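Local coordinates for protein Myo-inositol dehydrogenase (Corynebacterium glutamicum, PDB 3EUW) that probably oxidises myo-inositol with NAD+ as the hydride acceptor, as an inositol 2-dehydrogenase of the Gfo/Idh/MocA family, at residues A8-G13 with D67-G72; L31-D36 with D58-R63; N145-V150 with E242-K247; V186-E191 with R218-E223; I255-V260 with P273-F278. One frame throughout, in Å; residues are numbered along the deposited sequence.

Contacts 1 and 2 lie in the N-terminal Rossmann domain, contacts 3 and 4 in the C-terminal domain, whose open sheet takes part in subunit contacts. Contact 2 is nested inside the loop closed by contact 1, and the two touch, centres 9 Å apart, because strands 5-10 and 29-35 are neighbours in one parallel sheet. Contact 4 is likewise nested inside contact 3, centres 13 Å apart, on the same mixed sheet, and both reach the second subunit. Contacts 1 and 3 are 37 Å apart between centres, on opposite sides of the chain's centre. Contact 5 comes last in sequence, in loops that meet two further subunits, so the later contacts bear on the tetramer.

Contact 1: residues A8-G13 with D67-G72; sequences ALFGAG and DGIVIG
Phe10 overlaps Ile69 at the edge of its ring: Ile69 CG2 lies in the ring plane, 3.8 Å from Phe10 CD2, while Ile69 CD1 approaches the neighbouring CE2. The ring is put there by the first torsion of Phe10, which sets CG anti to the carbonyl carbon (chi1 -80°). Ala8 sits on the same face of the sheet, and its small CB meets Ile69 CG1 at 3.9 Å, so one branched side chain packs against both a methyl and an aromatic edge. On the other face Leu9 turns CD1 towards Val70, reaching Val70 CG1 at 3.8 Å.

The backbones run parallel, their axes 16° apart. Ala8 N donates to Gly68 O at 2.9 Å, Val70 N to Ala8 O, and Phe10 N to Val70 O. The series ends with Gly72 N and Phe10 O at 2.7 Å, where the N-H...O angle falls to 138° as both chains leave the strand. Gly11 suits this exit: its positive phi would jam a CB against the preceding carbonyl, and Gly72 O also stands in the way. Gly11 and Gly13 fit the GxGxxG pattern of a Rossmann strand-turn-helix, consistent with dinucleotide binding at this turn, and Gly13 is the N-cap of the following helix.

Strand 5-10 is thus central in the parallel sheet, between strand 68-71 and strand 29-35, which bonds to Leu9 and Gly11. The Phe10 and Ile69 face is covered by helix 78-87 through Leu81 and Ala85, and by Val60 of helix 57-60.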
# COMPACT_ATOMS: atom_id res chain seq x y z
N ALA A 8 -39.20 11.66 14.31
CA ALA A 8 -39.09 11.84 15.75
C ALA A 8 -37.84 11.05 16.20
O ALA A 8 -37.66 9.90 15.80
CB ALA A 8 -40.32 11.29 16.44
N LEU A 9 -36.99 11.68 17.01
CA LEU A 9 -35.77 11.05 17.48
C LEU A 9 -35.74 10.78 18.98
O LEU A 9 -36.07 11.66 19.78
CB LEU A 9 -34.56 11.92 17.12
CG LEU A 9 -33.22 11.54 17.76
CD1 LEU A 9 -32.74 10.21 17.19
CD2 LEU A 9 -32.18 12.64 17.52
N PHE A 10 -35.35 9.56 19.35
CA PHE A 10 -35.25 9.17 20.75
C PHE A 10 -33.78 9.04 21.15
O PHE A 10 -33.04 8.25 20.55
CB PHE A 10 -35.97 7.84 21.00
CG PHE A 10 -37.45 7.98 21.13
CD1 PHE A 10 -38.02 8.41 22.32
CD2 PHE A 10 -38.29 7.73 20.04
CE1 PHE A 10 -39.39 8.58 22.44
CE2 PHE A 10 -39.67 7.91 20.15
CZ PHE A 10 -40.22 8.34 21.35
N GLY A 11 -33.38 9.80 22.15
CA GLY A 11 -32.00 9.77 22.61
C GLY A 11 -31.25 11.00 22.15
O GLY A 11 -31.20 11.30 20.96
N ALA A 12 -30.66 11.74 23.09
CA ALA A 12 -29.92 12.94 22.73
C ALA A 12 -28.44 12.67 22.92
O ALA A 12 -27.62 13.58 22.85
CB ALA A 12 -30.37 14.12 23.59
N GLY A 13 -28.11 11.40 23.14
CA GLY A 13 -26.73 11.01 23.33
C GLY A 13 -25.89 11.20 22.09
O GLY A 13 -26.28 11.90 21.16
N ASP A 67 -43.86 10.66 10.72
CA ASP A 67 -43.74 9.73 9.59
C ASP A 67 -42.77 8.59 9.91
O ASP A 67 -42.86 7.50 9.35
CB ASP A 67 -43.22 10.45 8.35
CG ASP A 67 -44.26 11.32 7.70
OD1 ASP A 67 -45.34 10.82 7.35
OD2 ASP A 67 -43.98 12.53 7.54
N GLY A 68 -41.82 8.87 10.79
CA GLY A 68 -40.84 7.86 11.14
C GLY A 68 -40.09 8.16 12.42
O GLY A 68 -39.91 9.31 12.80
N ILE A 69 -39.64 7.09 13.07
CA ILE A 69 -38.91 7.22 14.32
C ILE A 69 -37.52 6.59 14.28
O ILE A 69 -37.32 5.56 13.65
CB ILE A 69 -39.73 6.59 15.44
CG1 ILE A 69 -40.87 7.53 15.81
CG2 ILE A 69 -38.85 6.24 16.62
CD1 ILE A 69 -41.82 6.97 16.84
N VAL A 70 -36.57 7.23 14.96
CA VAL A 70 -35.20 6.74 15.07
C VAL A 70 -34.94 6.50 16.55
O VAL A 70 -35.09 7.41 17.37
CB VAL A 70 -34.19 7.77 14.54
CG1 VAL A 70 -32.77 7.27 14.79
CG2 VAL A 70 -34.40 7.98 13.06
N ILE A 71 -34.57 5.28 16.90
CA ILE A 71 -34.34 4.94 18.30
C ILE A 71 -32.85 4.87 18.65
O ILE A 71 -32.19 3.85 18.42
CB ILE A 71 -35.03 3.61 18.65
CG1 ILE A 71 -36.52 3.72 18.36
CG2 ILE A 71 -34.80 3.26 20.11
CD1 ILE A 71 -37.29 2.43 18.60
N GLY A 72 -32.34 5.96 19.22
CA GLY A 72 -30.95 6.02 19.61
C GLY A 72 -30.77 6.11 21.11
O GLY A 72 -29.75 6.59 21.60

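Contact 2: residues L31-D36 with D58-R63; sequences LVVIAD and DEVFAR
The guanidinium of Arg63 has Val32 over one face: Val32 CB lies 3.8 Å from Arg63 NH2, and Val32 CG2 is 3.9 Å from Arg63 NE. Val32 O lies above the same face, displaced toward the rim. The charged nitrogens of Arg63 are occupied by acids beyond the two segments, NH2 by Asp65 and NH1 by Glu52, and these salt bridges would limit rotation of the flat head. The arginine reaches this place with a bend at its third torsion (chi3 65°), which turns the head across Val32 after the aliphatic part has run past Val33 in the opposite direction. There Val33 CG1 meets Arg63 CD at 4.0 Å. An arginine suits this boundary: its methylenes pack on valines while its end answers carboxylates.

Here the Rossmann sheet is being covered by the short, weakly bonded helix 57-60 and the type I turn from Val60 to Arg63 that ends it, closed by Arg63 N bonding to Val60 O at 3.0 Å. Val32 and Val33, neighbours in strand 29-35, both point to this side, and so does Ala35, while Ile34 points away.

Val60 fills the other end of the contact. Its CG2, anti to the carbonyl carbon, comes 3.6 Å from Ala35 CB, while Val60 CG1 lies at a looser 4.4 Å from Val33 CG1. Ala35 is small enough to admit the valine this close, and Val54 of strand 52-54 packs on Val33, Ala35 and Val60.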
# COMPACT_ATOMS: atom_id res chain seq x y z
N LEU A 31 -36.40 16.80 11.16
CA LEU A 31 -36.48 16.39 12.55
C LEU A 31 -37.44 17.34 13.28
O LEU A 31 -37.16 18.53 13.38
CB LEU A 31 -35.09 16.45 13.19
CG LEU A 31 -35.01 16.09 14.68
CD1 LEU A 31 -35.51 14.67 14.88
CD2 LEU A 31 -33.58 16.23 15.17
N VAL A 32 -38.56 16.82 13.77
CA VAL A 32 -39.53 17.68 14.44
C VAL A 32 -39.61 17.54 15.94
O VAL A 32 -40.23 18.36 16.61
CB VAL A 32 -40.94 17.50 13.86
CG1 VAL A 32 -40.93 17.83 12.38
CG2 VAL A 32 -41.42 16.07 14.08
N VAL A 33 -39.00 16.49 16.49
CA VAL A 33 -39.03 16.32 17.93
C VAL A 33 -37.96 15.37 18.44
O VAL A 33 -37.72 14.32 17.84
CB VAL A 33 -40.43 15.85 18.41
CG1 VAL A 33 -40.71 14.44 17.91
CG2 VAL A 33 -40.50 15.89 19.93
N ILE A 34 -37.32 15.76 19.54
CA ILE A 34 -36.27 14.97 20.17
C ILE A 34 -36.70 14.68 21.61
O ILE A 34 -37.07 15.59 22.35
CB ILE A 34 -34.94 15.74 20.21
CG1 ILE A 34 -34.50 16.10 18.79
CG2 ILE A 34 -33.87 14.90 20.91
CD1 ILE A 34 -33.16 16.79 18.72
N ALA A 35 -36.65 13.41 22.01
CA ALA A 35 -37.03 13.01 23.35
C ALA A 35 -35.85 12.39 24.11
O ALA A 35 -35.09 11.58 23.56
CB ALA A 35 -38.19 12.02 23.29
N ASP A 36 -35.70 12.79 25.37
CA ASP A 36 -34.64 12.28 26.23
C ASP A 36 -34.95 12.72 27.65
O ASP A 36 -35.10 13.91 27.92
CB ASP A 36 -33.29 12.85 25.81
CG ASP A 36 -32.13 12.06 26.38
OD1 ASP A 36 -32.08 11.87 27.62
OD2 ASP A 36 -31.27 11.61 25.59
N ASP A 58 -44.41 9.68 25.67
CA ASP A 58 -45.83 10.03 25.64
C ASP A 58 -46.01 11.35 24.89
O ASP A 58 -46.93 11.51 24.11
CB ASP A 58 -46.38 10.19 27.06
CG ASP A 58 -46.94 8.90 27.62
OD1 ASP A 58 -46.73 7.83 27.01
OD2 ASP A 58 -47.58 8.96 28.69
N GLU A 59 -45.11 12.30 25.16
CA GLU A 59 -45.16 13.60 24.51
C GLU A 59 -44.85 13.49 23.02
O GLU A 59 -45.31 14.32 22.24
CB GLU A 59 -44.17 14.56 25.19
CG GLU A 59 -44.46 14.75 26.67
CD GLU A 59 -43.37 15.52 27.39
OE1 GLU A 59 -43.22 16.73 27.13
OE2 GLU A 59 -42.66 14.90 28.20
N VAL A 60 -44.08 12.48 22.63
CA VAL A 60 -43.77 12.27 21.23
C VAL A 60 -45.01 11.73 20.52
O VAL A 60 -45.49 12.30 19.55
CB VAL A 60 -42.64 11.21 21.04
CG1 VAL A 60 -42.54 10.82 19.58
CG2 VAL A 60 -41.32 11.76 21.55
N PHE A 61 -45.51 10.61 21.02
CA PHE A 61 -46.67 9.95 20.45
C PHE A 61 -47.97 10.74 20.61
O PHE A 61 -49.04 10.29 20.18
CB PHE A 61 -46.80 8.55 21.04
CG PHE A 61 -45.70 7.63 20.60
CD1 PHE A 61 -45.57 7.28 19.26
CD2 PHE A 61 -44.78 7.13 21.51
CE1 PHE A 61 -44.53 6.45 18.83
CE2 PHE A 61 -43.74 6.31 21.09
CZ PHE A 61 -43.61 5.96 19.74
N ALA A 62 -47.88 11.91 21.22
CA ALA A 62 -49.05 12.76 21.38
C ALA A 62 -49.25 13.45 20.03
O ALA A 62 -50.35 13.90 19.72
CB ALA A 62 -48.82 13.80 22.48
N ARG A 63 -48.18 13.52 19.23
CA ARG A 63 -48.24 14.16 17.91
C ARG A 63 -48.95 13.23 16.94
O ARG A 63 -49.10 12.04 17.20
CB ARG A 63 -46.83 14.45 17.37
CG ARG A 63 -45.96 15.32 18.27
CD ARG A 63 -44.56 15.52 17.66
NE ARG A 63 -44.60 16.28 16.41
CZ ARG A 63 -44.41 17.59 16.31
NH1 ARG A 63 -44.16 18.30 17.40
NH2 ARG A 63 -44.47 18.19 15.13

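Contact 3: residues N145-V150 with E242-K247; sequences NLEQLV and EAFGSK
A classic beta bulge interrupts the antiparallel pairing of strands 146-154 and 238-245: Glu147 and Gln148 together face Phe244. Its carbonyl takes both amides, Glu147 N at 2.9 Å and Gln148 N at 3.1 Å from Phe244 O, each in the carbonyl plane. Phe244 N returns a bond to Gln148 O at 2.8 Å, and Val150 and Glu242 form a regular hydrogen-bonded pair farther on.

The ring of Phe244 lies beside the Gln148 chain, pointing the same way, with amide and ring planes 54° apart. Glu147 crosses obliquely and sets OE1 3.6 Å from Phe244 CE2. These polar ends turn to the second subunit: Glu147 to His232, Gln148 and Glu242 to Arg154, all of that chain, so long polar residues suit this face.

On the opposite face Ala243 CB receives Leu146 CD1 and Leu149 CD1, both at 3.9 Å, under helices 129-139 and 169-185. Where the strand ends, Ser246 OG, placed between its backbone N and carbonyl carbon (chi1 55°), accepts from Asn145 N at 3.0 Å, while Ser246 N bonds to Asn145 O. One face apolar under helices and the other, mixed, against a second subunit is the arrangement of the open-faced sheet in Gfo/Idh/MocA C-terminal domains.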
# COMPACT_ATOMS: atom_id res chain seq x y z
N ASN A 145 -17.70 -18.40 -6.25
CA ASN A 145 -18.45 -18.80 -5.07
C ASN A 145 -17.70 -18.39 -3.81
O ASN A 145 -16.50 -18.65 -3.69
CB ASN A 145 -18.65 -20.32 -5.04
CG ASN A 145 -19.01 -20.89 -6.40
OD1 ASN A 145 -19.97 -20.46 -7.04
ND2 ASN A 145 -18.25 -21.88 -6.85
N LEU A 146 -18.40 -17.74 -2.89
CA LEU A 146 -17.83 -17.30 -1.63
C LEU A 146 -17.50 -18.55 -0.79
O LEU A 146 -18.37 -19.41 -0.58
CB LEU A 146 -18.84 -16.42 -0.90
CG LEU A 146 -18.44 -15.88 0.48
CD1 LEU A 146 -17.18 -15.05 0.36
CD2 LEU A 146 -19.58 -15.06 1.07
N GLU A 147 -16.26 -18.64 -0.33
CA GLU A 147 -15.83 -19.79 0.45
C GLU A 147 -15.43 -19.45 1.88
O GLU A 147 -15.66 -20.23 2.81
CB GLU A 147 -14.69 -20.51 -0.27
CG GLU A 147 -15.08 -20.99 -1.67
CD GLU A 147 -13.91 -21.55 -2.46
OE1 GLU A 147 -12.75 -21.39 -2.02
OE2 GLU A 147 -14.15 -22.15 -3.53
N GLN A 148 -14.82 -18.28 2.07
CA GLN A 148 -14.38 -17.85 3.39
C GLN A 148 -14.64 -16.36 3.55
O GLN A 148 -14.55 -15.59 2.59
CB GLN A 148 -12.89 -18.11 3.56
CG GLN A 148 -12.45 -19.48 3.17
CD GLN A 148 -10.99 -19.73 3.48
OE1 GLN A 148 -10.14 -18.85 3.32
NE2 GLN A 148 -10.69 -20.95 3.91
N LEU A 149 -14.95 -15.96 4.78
CA LEU A 149 -15.21 -14.57 5.11
C LEU A 149 -14.46 -14.32 6.41
O LEU A 149 -14.78 -14.92 7.44
CB LEU A 149 -16.71 -14.34 5.28
CG LEU A 149 -17.18 -12.89 5.43
CD1 LEU A 149 -16.81 -12.07 4.19
CD2 LEU A 149 -18.68 -12.87 5.64
N VAL A 150 -13.44 -13.47 6.37
CA VAL A 150 -12.64 -13.19 7.55
C VAL A 150 -12.86 -11.77 8.01
O VAL A 150 -12.64 -10.82 7.26
CB VAL A 150 -11.15 -13.41 7.25
CG1 VAL A 150 -10.34 -13.19 8.51
CG2 VAL A 150 -10.94 -14.82 6.70
N GLU A 242 -12.47 -9.53 4.79
CA GLU A 242 -11.91 -10.20 3.64
C GLU A 242 -12.87 -11.30 3.17
O GLU A 242 -13.30 -12.13 3.96
CB GLU A 242 -10.56 -10.81 4.03
CG GLU A 242 -9.87 -11.61 2.96
CD GLU A 242 -8.63 -12.34 3.48
OE1 GLU A 242 -7.88 -11.77 4.30
OE2 GLU A 242 -8.41 -13.49 3.06
N ALA A 243 -13.21 -11.27 1.89
CA ALA A 243 -14.07 -12.29 1.29
C ALA A 243 -13.22 -13.07 0.28
O ALA A 243 -12.67 -12.50 -0.67
CB ALA A 243 -15.25 -11.64 0.59
N PHE A 244 -13.08 -14.37 0.50
CA PHE A 244 -12.28 -15.20 -0.40
C PHE A 244 -13.18 -16.17 -1.15
O PHE A 244 -13.97 -16.90 -0.53
CB PHE A 244 -11.24 -15.98 0.41
CG PHE A 244 -10.43 -16.95 -0.43
CD1 PHE A 244 -9.35 -16.50 -1.18
CD2 PHE A 244 -10.76 -18.29 -0.48
CE1 PHE A 244 -8.60 -17.38 -1.97
CE2 PHE A 244 -10.02 -19.19 -1.28
CZ PHE A 244 -8.94 -18.72 -2.02
N GLY A 245 -13.05 -16.20 -2.47
CA GLY A 245 -13.86 -17.09 -3.27
C GLY A 245 -13.06 -17.95 -4.23
O GLY A 245 -11.84 -17.86 -4.29
N SER A 246 -13.77 -18.77 -5.00
CA SER A 246 -13.14 -19.67 -5.95
C SER A 246 -12.35 -18.94 -7.05
O SER A 246 -11.46 -19.52 -7.64
CB SER A 246 -14.19 -20.58 -6.59
OG SER A 246 -15.25 -19.83 -7.17
N LYS A 247 -12.66 -17.67 -7.31
CA LYS A 247 -11.95 -16.94 -8.36
C LYS A 247 -11.23 -15.68 -7.91
O LYS A 247 -10.84 -14.87 -8.74
CB LYS A 247 -12.91 -16.55 -9.49
CG LYS A 247 -13.49 -17.72 -10.26
CD LYS A 247 -14.46 -17.25 -11.34
CE LYS A 247 -15.03 -18.43 -12.12
NZ LYS A 247 -16.00 -17.99 -13.17

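Contact 4: residues V186-E191 with R218-E223; sequences VPNIVE and RGSKGE
Glu191 and Arg218 lie side by side, pointing the same way, and join in a salt bridge of 3.1 Å between Glu191 OE1 and Arg218 NE. Their carboxylate and guanidinium planes stand 70° apart, so this is a single-oxygen contact on NE and not a coplanar bidentate pair. Water 2 accepts from Arg218 NE in the guanidinium plane. Arg218 bends at its third torsion (chi3 -50°) to bring NE to the acid, while its CG meets Val190 CG2 at 3.8 Å, and the second subunit packs on it.

Behind the side chains is a classic bulge, Val190 and Glu191 both facing Arg218. Val190 N bonds to Arg218 O at 2.9 Å, Glu191 N only weakly, and Arg218 N reaches Glu191 O. Ser220 N bonds to Asn188 O at 2.9 Å, and water 1 joins Asn188 OD1 to Ser220 OG. A type I turn from Gly219 to Gly222 follows, steadied by Lys221 N on Glu223 OE1. Gly219 leaves room for Val186 CG1 and that carboxylate, and Gly222 takes the positive phi.

The contact pairs the start of strand 189-197, just after helix 169-185, with the end of its neighbour 212-219; Leu332, following strand 330-331, bonds to Val190.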
# COMPACT_ATOMS: atom_id res chain seq x y z
N VAL A 186 -23.70 -14.48 4.03
CA VAL A 186 -24.19 -15.86 4.05
C VAL A 186 -25.35 -15.91 5.04
O VAL A 186 -25.16 -16.17 6.23
CB VAL A 186 -23.09 -16.82 4.51
CG1 VAL A 186 -23.58 -18.26 4.46
CG2 VAL A 186 -21.84 -16.64 3.64
N PRO A 187 -26.58 -15.67 4.55
CA PRO A 187 -27.82 -15.66 5.34
C PRO A 187 -28.06 -16.91 6.16
O PRO A 187 -28.53 -16.84 7.29
CB PRO A 187 -28.91 -15.47 4.28
CG PRO A 187 -28.20 -14.78 3.16
CD PRO A 187 -26.87 -15.47 3.12
N ASN A 188 -27.75 -18.06 5.58
CA ASN A 188 -27.99 -19.34 6.22
C ASN A 188 -26.80 -19.94 6.97
O ASN A 188 -25.95 -20.62 6.39
CB ASN A 188 -28.49 -20.31 5.16
CG ASN A 188 -29.61 -19.72 4.33
OD1 ASN A 188 -29.78 -20.05 3.15
ND2 ASN A 188 -30.40 -18.83 4.94
N ILE A 189 -26.77 -19.71 8.28
CA ILE A 189 -25.72 -20.24 9.13
C ILE A 189 -26.29 -21.47 9.84
O ILE A 189 -27.40 -21.44 10.36
CB ILE A 189 -25.29 -19.20 10.19
CG1 ILE A 189 -24.84 -17.90 9.51
CG2 ILE A 189 -24.19 -19.78 11.07
CD1 ILE A 189 -23.66 -18.03 8.58
N VAL A 190 -25.53 -22.56 9.86
CA VAL A 190 -26.01 -23.77 10.50
C VAL A 190 -25.30 -24.12 11.80
O VAL A 190 -25.93 -24.65 12.72
CB VAL A 190 -25.95 -24.98 9.53
CG1 VAL A 190 -26.86 -24.74 8.35
CG2 VAL A 190 -24.53 -25.20 9.05
N GLU A 191 -24.00 -23.83 11.89
CA GLU A 191 -23.23 -24.13 13.10
C GLU A 191 -22.45 -22.93 13.63
O GLU A 191 -22.04 -22.05 12.87
CB GLU A 191 -22.26 -25.29 12.86
CG GLU A 191 -22.93 -26.58 12.36
CD GLU A 191 -22.00 -27.78 12.36
OE1 GLU A 191 -20.78 -27.60 12.13
OE2 GLU A 191 -22.48 -28.91 12.57
N ARG A 218 -20.32 -21.95 10.34
CA ARG A 218 -20.42 -22.80 9.15
C ARG A 218 -21.69 -22.42 8.40
O ARG A 218 -22.78 -22.39 8.98
CB ARG A 218 -20.48 -24.28 9.52
CG ARG A 218 -20.78 -25.20 8.32
CD ARG A 218 -20.70 -26.68 8.71
NE ARG A 218 -19.46 -26.94 9.42
CZ ARG A 218 -18.53 -27.79 9.02
NH1 ARG A 218 -18.70 -28.48 7.89
NH2 ARG A 218 -17.43 -27.96 9.75
N GLY A 219 -21.54 -22.10 7.12
CA GLY A 219 -22.68 -21.75 6.28
C GLY A 219 -23.28 -23.01 5.68
O GLY A 219 -22.61 -24.04 5.58
N SER A 220 -24.54 -22.92 5.26
CA SER A 220 -25.26 -24.06 4.69
C SER A 220 -24.58 -24.76 3.51
O SER A 220 -24.86 -25.92 3.21
CB SER A 220 -26.67 -23.63 4.28
OG SER A 220 -26.62 -22.55 3.37
N LYS A 221 -23.67 -24.06 2.83
CA LYS A 221 -22.98 -24.66 1.70
C LYS A 221 -21.49 -24.90 1.96
O LYS A 221 -20.71 -25.05 1.02
CB LYS A 221 -23.15 -23.78 0.46
CG LYS A 221 -24.60 -23.63 0.00
CD LYS A 221 -24.72 -22.75 -1.23
CE LYS A 221 -26.18 -22.60 -1.65
NZ LYS A 221 -26.36 -21.89 -2.96
N GLY A 222 -21.09 -24.95 3.22
CA GLY A 222 -19.69 -25.18 3.53
C GLY A 222 -18.87 -23.92 3.67
O GLY A 222 -17.65 -23.99 3.84
N GLU A 223 -19.50 -22.75 3.59
CA GLU A 223 -18.77 -21.51 3.75
C GLU A 223 -18.28 -21.42 5.19
O GLU A 223 -18.96 -21.89 6.12
CB GLU A 223 -19.66 -20.29 3.46
CG GLU A 223 -20.34 -20.32 2.12
CD GLU A 223 -21.77 -20.82 2.20
OE1 GLU A 223 -22.05 -21.71 3.04
OE2 GLU A 223 -22.62 -20.33 1.42
O HOH W 1 -28.78 -22.38 1.40
O HOH W 2 -18.84 -26.16 12.32

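Contact 5: residues I255-V260 with P273-F278; sequences IRPTTV and PIFNFF
The ring of Phe275 is turned so that one face looks onto the backbone joining Arg256 to Pro257: Arg256 C and Pro257 N both lie over it, displaced toward its rim. Pro257 continues the cover at the far end, its CB 3.8 Å from Phe275 CE1 and its CA as near to CZ. Ile255 approaches obliquely, with Ile255 CG2 at 3.7 Å from Phe275 CE2. Phe275 CG stands anti to its carbonyl carbon (chi1 -81°), which swings the ring back over the 255-257 backbone. A flat aromatic suits a site bounded by a peptide and a rigid proline ring.

A backbone bond holds the base of the ring's side chain in place: Phe275 N donates to Ile255 O at 3.1 Å with an N-H...O angle of 167°. Ile274 CB rests against the same oxygen at 3.4 Å. Arg256 meets Ile274 at about a right angle, its CG 3.9 Å from Ile274 CG2, so the aliphatic part of the arginine does the packing. Farther along, Thr258 OG1 accepts from Val260 N in an ST turn, which leads the chain into its next strand.

Thr259 bonds to the third subunit, and Arg256 and Pro273 pack on the fourth. The two loops flank the small hairpin of strands 260-263 and 270-271, the first arriving from strand 248-252 and the second leading to helix 278-281, whose Arg281 and Glu280 touch Ile255 and Phe275.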
# COMPACT_ATOMS: atom_id res chain seq x y z
N ILE A 255 -9.60 2.84 7.32
CA ILE A 255 -9.61 4.20 6.82
C ILE A 255 -8.88 5.15 7.76
O ILE A 255 -9.00 5.06 8.98
CB ILE A 255 -11.06 4.71 6.60
CG1 ILE A 255 -11.79 3.78 5.62
CG2 ILE A 255 -11.05 6.14 6.08
CD1 ILE A 255 -13.22 4.23 5.27
N ARG A 256 -8.14 6.07 7.15
CA ARG A 256 -7.36 7.07 7.88
C ARG A 256 -7.89 8.46 7.54
O ARG A 256 -8.57 8.64 6.52
CB ARG A 256 -5.88 6.95 7.47
CG ARG A 256 -5.25 5.63 7.88
CD ARG A 256 -3.96 5.33 7.14
NE ARG A 256 -4.22 4.66 5.86
CZ ARG A 256 -3.93 5.17 4.66
NH1 ARG A 256 -3.37 6.37 4.55
NH2 ARG A 256 -4.22 4.48 3.57
N PRO A 257 -7.61 9.47 8.38
CA PRO A 257 -8.09 10.83 8.12
C PRO A 257 -7.43 11.55 6.93
O PRO A 257 -8.02 12.46 6.36
CB PRO A 257 -7.86 11.56 9.45
CG PRO A 257 -6.64 10.88 10.00
CD PRO A 257 -6.89 9.40 9.67
N THR A 258 -6.22 11.13 6.55
CA THR A 258 -5.51 11.73 5.42
C THR A 258 -4.76 10.63 4.69
O THR A 258 -4.58 9.53 5.22
CB THR A 258 -4.45 12.78 5.88
OG1 THR A 258 -3.30 12.10 6.41
CG2 THR A 258 -5.01 13.72 6.94
N THR A 259 -4.31 10.91 3.47
CA THR A 259 -3.55 9.94 2.68
C THR A 259 -2.05 10.16 2.87
O THR A 259 -1.25 9.70 2.06
CB THR A 259 -3.86 10.06 1.18
OG1 THR A 259 -3.52 11.38 0.74
CG2 THR A 259 -5.32 9.78 0.89
N VAL A 260 -1.67 10.87 3.93
CA VAL A 260 -0.27 11.17 4.18
C VAL A 260 0.60 10.00 4.64
O VAL A 260 0.20 9.20 5.49
CB VAL A 260 -0.12 12.31 5.22
CG1 VAL A 260 1.36 12.66 5.41
CG2 VAL A 260 -0.88 13.53 4.77
N PRO A 273 -2.68 6.98 12.21
CA PRO A 273 -3.31 5.88 12.94
C PRO A 273 -4.70 5.91 12.28
O PRO A 273 -5.12 6.96 11.77
CB PRO A 273 -3.36 6.40 14.38
CG PRO A 273 -2.12 7.25 14.46
CD PRO A 273 -2.15 7.99 13.14
N ILE A 274 -5.41 4.80 12.27
CA ILE A 274 -6.72 4.80 11.62
C ILE A 274 -7.77 5.46 12.51
O ILE A 274 -7.51 5.72 13.68
CB ILE A 274 -7.14 3.38 11.27
CG1 ILE A 274 -7.37 2.56 12.56
CG2 ILE A 274 -6.04 2.74 10.42
CD1 ILE A 274 -7.89 1.13 12.29
N PHE A 275 -8.95 5.74 11.97
CA PHE A 275 -10.00 6.37 12.77
C PHE A 275 -10.20 5.65 14.10
O PHE A 275 -10.23 4.41 14.16
CB PHE A 275 -11.31 6.44 12.00
CG PHE A 275 -11.38 7.58 11.04
CD1 PHE A 275 -11.06 8.87 11.46
CD2 PHE A 275 -11.78 7.38 9.72
CE1 PHE A 275 -11.13 9.94 10.57
CE2 PHE A 275 -11.86 8.45 8.83
CZ PHE A 275 -11.53 9.73 9.26
N ASN A 276 -10.33 6.43 15.16
CA ASN A 276 -10.48 5.91 16.50
C ASN A 276 -11.93 5.79 16.98
O ASN A 276 -12.21 5.00 17.88
CB ASN A 276 -9.73 6.81 17.48
CG ASN A 276 -9.63 6.20 18.86
OD1 ASN A 276 -8.76 5.36 19.11
ND2 ASN A 276 -10.52 6.60 19.76
N PHE A 277 -12.82 6.58 16.40
CA PHE A 277 -14.22 6.57 16.82
C PHE A 277 -15.15 6.04 15.74
O PHE A 277 -15.02 6.36 14.55
CB PHE A 277 -14.62 7.99 17.23
CG PHE A 277 -13.77 8.57 18.32
CD1 PHE A 277 -13.81 8.04 19.61
CD2 PHE A 277 -12.90 9.63 18.06
CE1 PHE A 277 -13.00 8.57 20.63
CE2 PHE A 277 -12.09 10.16 19.07
CZ PHE A 277 -12.15 9.63 20.36
N PHE A 278 -16.11 5.23 16.17
CA PHE A 278 -17.05 4.63 15.24
C PHE A 278 -17.81 5.68 14.44
O PHE A 278 -18.02 5.51 13.24
CB PHE A 278 -18.01 3.69 15.98
CG PHE A 278 -18.90 4.38 16.98
CD1 PHE A 278 -20.08 5.00 16.57
CD2 PHE A 278 -18.55 4.42 18.33
CE1 PHE A 278 -20.90 5.64 17.50
CE2 PHE A 278 -19.36 5.06 19.26
CZ PHE A 278 -20.54 5.67 18.85